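Local coordinates for segregation and condensation protein A (Thermococcus onnurineus, PDB 6IVH) that probably acts as the kleisin subunit of an archaeal Smc-based condensin, helping to organise and segregate chromosomes, its N-terminal domain being the part crystallised, at residues 30-35 with 68-73. Sequence-based numbering, arbitrary orientation.
Sequences DIVDLT and SEALLY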
ATOM      1  N   ASP A  30       0.185   8.015   6.580  1.00 62.31           N
ATOM      2  CA  ASP A  30      -0.221   7.207   7.726  1.00 57.70           C
ATOM      3  C   ASP A  30      -0.497   5.793   7.228  1.00 53.60           C
ATOM      4  O   ASP A  30      -1.492   5.556   6.536  1.00 56.03           O
ATOM      5  CB  ASP A  30      -1.448   7.810   8.407  1.00 56.21           C
ATOM      6  CG  ASP A  30      -1.700   7.224   9.790  1.00 58.10           C
ATOM      7  OD1 ASP A  30      -1.283   6.075  10.044  1.00 53.69           O
ATOM      8  OD2 ASP A  30      -2.318   7.920  10.625  1.00 61.40           O
ATOM      9  N   ILE A  31       0.383   4.850   7.584  1.00 49.23           N
ATOM     10  CA  ILE A  31       0.286   3.494   7.044  1.00 48.64           C
ATOM     11  C   ILE A  31      -1.002   2.817   7.494  1.00 52.41           C
ATOM     12  O   ILE A  31      -1.526   1.936   6.801  1.00 50.10           O
ATOM     13  CB  ILE A  31       1.530   2.669   7.435  1.00 48.59           C
ATOM     14  CG1 ILE A  31       1.572   1.352   6.659  1.00 45.03           C
ATOM     15  CG2 ILE A  31       1.548   2.388   8.924  1.00 48.85           C
ATOM     16  CD1 ILE A  31       1.629   1.531   5.164  1.00 49.65           C
ATOM     17  N   VAL A  32      -1.540   3.214   8.650  1.00 50.86           N
ATOM     18  CA  VAL A  32      -2.821   2.677   9.094  1.00 46.68           C
ATOM     19  C   VAL A  32      -3.952   3.243   8.245  1.00 48.88           C
ATOM     20  O   VAL A  32      -4.842   2.512   7.795  1.00 52.40           O
ATOM     21  CB  VAL A  32      -3.034   2.971  10.591  1.00 55.47           C
ATOM     22  CG1 VAL A  32      -4.401   2.481  11.044  1.00 52.57           C
ATOM     23  CG2 VAL A  32      -1.931   2.326  11.419  1.00 51.56           C
ATOM     24  N   ASP A  33      -3.928   4.555   8.004  1.00 52.64           N
ATOM     25  CA  ASP A  33      -4.958   5.169   7.174  1.00 51.40           C
ATOM     26  C   ASP A  33      -4.760   4.842   5.700  1.00 49.81           C
ATOM     27  O   ASP A  33      -5.737   4.772   4.947  1.00 47.35           O
ATOM     28  CB  ASP A  33      -4.968   6.682   7.389  1.00 58.19           C
ATOM     29  CG  ASP A  33      -5.191   7.062   8.841  1.00 66.66           C
ATOM     30  OD1 ASP A  33      -5.738   6.231   9.598  1.00 65.90           O
ATOM     31  OD2 ASP A  33      -4.821   8.193   9.224  1.00 67.97           O
ATOM     32  N   LEU A  34      -3.511   4.633   5.273  1.00 52.48           N
ATOM     33  CA  LEU A  34      -3.240   4.324   3.872  1.00 42.08           C
ATOM     34  C   LEU A  34      -3.725   2.930   3.497  1.00 41.60           C
ATOM     35  O   LEU A  34      -4.122   2.705   2.347  1.00 42.45           O
ATOM     36  CB  LEU A  34      -1.741   4.460   3.589  1.00 40.09           C
ATOM     37  CG  LEU A  34      -1.194   4.276   2.166  1.00 36.53           C
ATOM     38  CD1 LEU A  34      -0.915   2.812   1.826  1.00 29.35           C
ATOM     39  CD2 LEU A  34      -2.130   4.897   1.143  1.00 35.67           C
ATOM     40  N   THR A  35      -3.699   1.989   4.442  1.00 41.24           N
ATOM     41  CA  THR A  35      -4.002   0.599   4.116  1.00 42.29           C
ATOM     42  C   THR A  35      -5.435   0.442   3.619  1.00 35.14           C
ATOM     43  O   THR A  35      -5.678  -0.198   2.589  1.00 36.80           O
ATOM     44  CB  THR A  35      -3.752  -0.290   5.334  1.00 43.32           C
ATOM     45  OG1 THR A  35      -2.379  -0.173   5.729  1.00 43.73           O
ATOM     46  CG2 THR A  35      -4.055  -1.745   5.001  1.00 39.05           C
ATOM     47  N   SER A  68      -0.970  -3.209  11.126  1.00 47.19           N
ATOM     48  CA  SER A  68      -1.184  -3.875  12.405  1.00 47.24           C
ATOM     49  C   SER A  68       0.001  -3.653  13.334  1.00 50.12           C
ATOM     50  O   SER A  68      -0.173  -3.344  14.519  1.00 55.23           O
ATOM     51  CB  SER A  68      -1.426  -5.370  12.192  1.00 43.09           C
ATOM     52  OG  SER A  68      -2.636  -5.607  11.494  1.00 44.58           O
ATOM     53  N   GLU A  69       1.219  -3.807  12.810  1.00 46.77           N
ATOM     54  CA  GLU A  69       2.405  -3.568  13.623  1.00 50.11           C
ATOM     55  C   GLU A  69       2.526  -2.096  13.998  1.00 52.42           C
ATOM     56  O   GLU A  69       2.962  -1.767  15.107  1.00 54.16           O
ATOM     57  CB  GLU A  69       3.651  -4.046  12.879  1.00 49.61           C
ATOM     58  CG  GLU A  69       3.559  -5.486  12.399  1.00 49.83           C
ATOM     59  CD  GLU A  69       4.752  -5.903  11.558  1.00 63.43           C
ATOM     60  OE1 GLU A  69       5.404  -6.910  11.908  1.00 65.37           O
ATOM     61  OE2 GLU A  69       5.039  -5.223  10.548  1.00 57.20           O
ATOM     62  N   ALA A  70       2.137  -1.196  13.093  1.00 49.42           N
ATOM     63  CA  ALA A  70       2.158   0.227  13.417  1.00 52.98           C
ATOM     64  C   ALA A  70       1.237   0.539  14.588  1.00 59.73           C
ATOM     65  O   ALA A  70       1.580   1.346  15.460  1.00 65.77           O
ATOM     66  CB  ALA A  70       1.766   1.054  12.195  1.00 43.08           C
ATOM     67  N   LEU A  71       0.062  -0.093  14.627  1.00 53.74           N
ATOM     68  CA  LEU A  71      -0.853   0.120  15.743  1.00 54.88           C
ATOM     69  C   LEU A  71      -0.330  -0.509  17.026  1.00 58.43           C
ATOM     70  O   LEU A  71      -0.562   0.027  18.116  1.00 62.52           O
ATOM     71  CB  LEU A  71      -2.231  -0.441  15.407  1.00 51.02           C
ATOM     72  CG  LEU A  71      -3.084   0.410  14.470  1.00 47.81           C
ATOM     73  CD1 LEU A  71      -4.194  -0.433  13.885  1.00 45.68           C
ATOM     74  CD2 LEU A  71      -3.649   1.611  15.211  1.00 47.08           C
ATOM     75  N   LEU A  72       0.367  -1.641  16.923  1.00 57.82           N
ATOM     76  CA  LEU A  72       0.913  -2.297  18.102  1.00 57.07           C
ATOM     77  C   LEU A  72       2.201  -1.650  18.594  1.00 63.09           C
ATOM     78  O   LEU A  72       2.572  -1.848  19.755  1.00 63.43           O
ATOM     79  CB  LEU A  72       1.160  -3.780  17.812  1.00 54.73           C
ATOM     80  CG  LEU A  72      -0.072  -4.637  17.510  1.00 48.36           C
ATOM     81  CD1 LEU A  72       0.335  -6.063  17.189  1.00 39.63           C
ATOM     82  CD2 LEU A  72      -1.052  -4.605  18.673  1.00 44.01           C
ATOM     83  N   TYR A  73       2.886  -0.883  17.744  1.00 66.86           N
ATOM     84  CA  TYR A  73       4.149  -0.231  18.097  1.00 68.64           C
ATOM     85  C   TYR A  73       4.044   1.241  17.701  1.00 68.61           C
ATOM     86  O   TYR A  73       4.359   1.608  16.566  1.00 64.08           O
ATOM     87  CB  TYR A  73       5.330  -0.924  17.418  1.00 62.03           C
ATOM     88  CG  TYR A  73       5.278  -2.435  17.506  1.00 66.92           C
ATOM     89  CD1 TYR A  73       5.304  -3.082  18.735  1.00 71.43           C
ATOM     90  CD2 TYR A  73       5.210  -3.217  16.359  1.00 68.97           C
ATOM     91  CE1 TYR A  73       5.254  -4.464  18.819  1.00 69.78           C
ATOM     92  CE2 TYR A  73       5.158  -4.598  16.433  1.00 72.92           C
ATOM     93  CZ  TYR A  73       5.182  -5.215  17.665  1.00 73.76           C
ATOM     94  OH  TYR A  73       5.135  -6.589  17.742  1.00 74.83           O
TER
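With CG1 of V32 turned anti to its own nitrogen (chi1 177°) and CG2 anti to the carbonyl carbon, both methyls of the valine fork face helix 54-72. L71 answers from the side: its CG lies anti to the carbonyl carbon (chi1 -77°), which brings the isopropyl end of the side chain back to the valine although its CB does not aim there. The two side chains cross at about a right angle, V32 CG2 lying 3.8 Å from L71 CG, while V32 CG1 reaches L71 CD1 at 4.1 Å. A70 projects its CB straight at the first turn of helix 31-47 and meets two branches at once, I31 CG2 at 3.5 Å and V32 CG2 at 4.0 Å. The ethyl arm of I31 leads away from residues 68-73, and the I31 side chain also packs on L63, farther back along helix 54-72.

The contact joins the start of helix 31-47 to the end of helix 54-72, consecutive helices of the kleisin N-terminal domain that run roughly antiparallel, the short segments making an angle of 148°. The axes of these segments come within 9.6 Å. No hydrogen bond links the segments, and the 151 Å² they bury is apolar contact between a buried A70-I31 side and a margin where L71 is exposed.

Polar groups instead fix the helix start. D30 is the N-cap: its OD1 accepts from V32 N at 3.2 Å, the donor lying well out of the carboxylate plane, and also forms a salt bridge with R103. One turn after I31, the T35 hydroxyl lies close to both I31 O, almost in line with that carbonyl bond, and L63 O; its one proton must be shared between them or alternate, a polar tie to helix 54-72 beside the apolar patch.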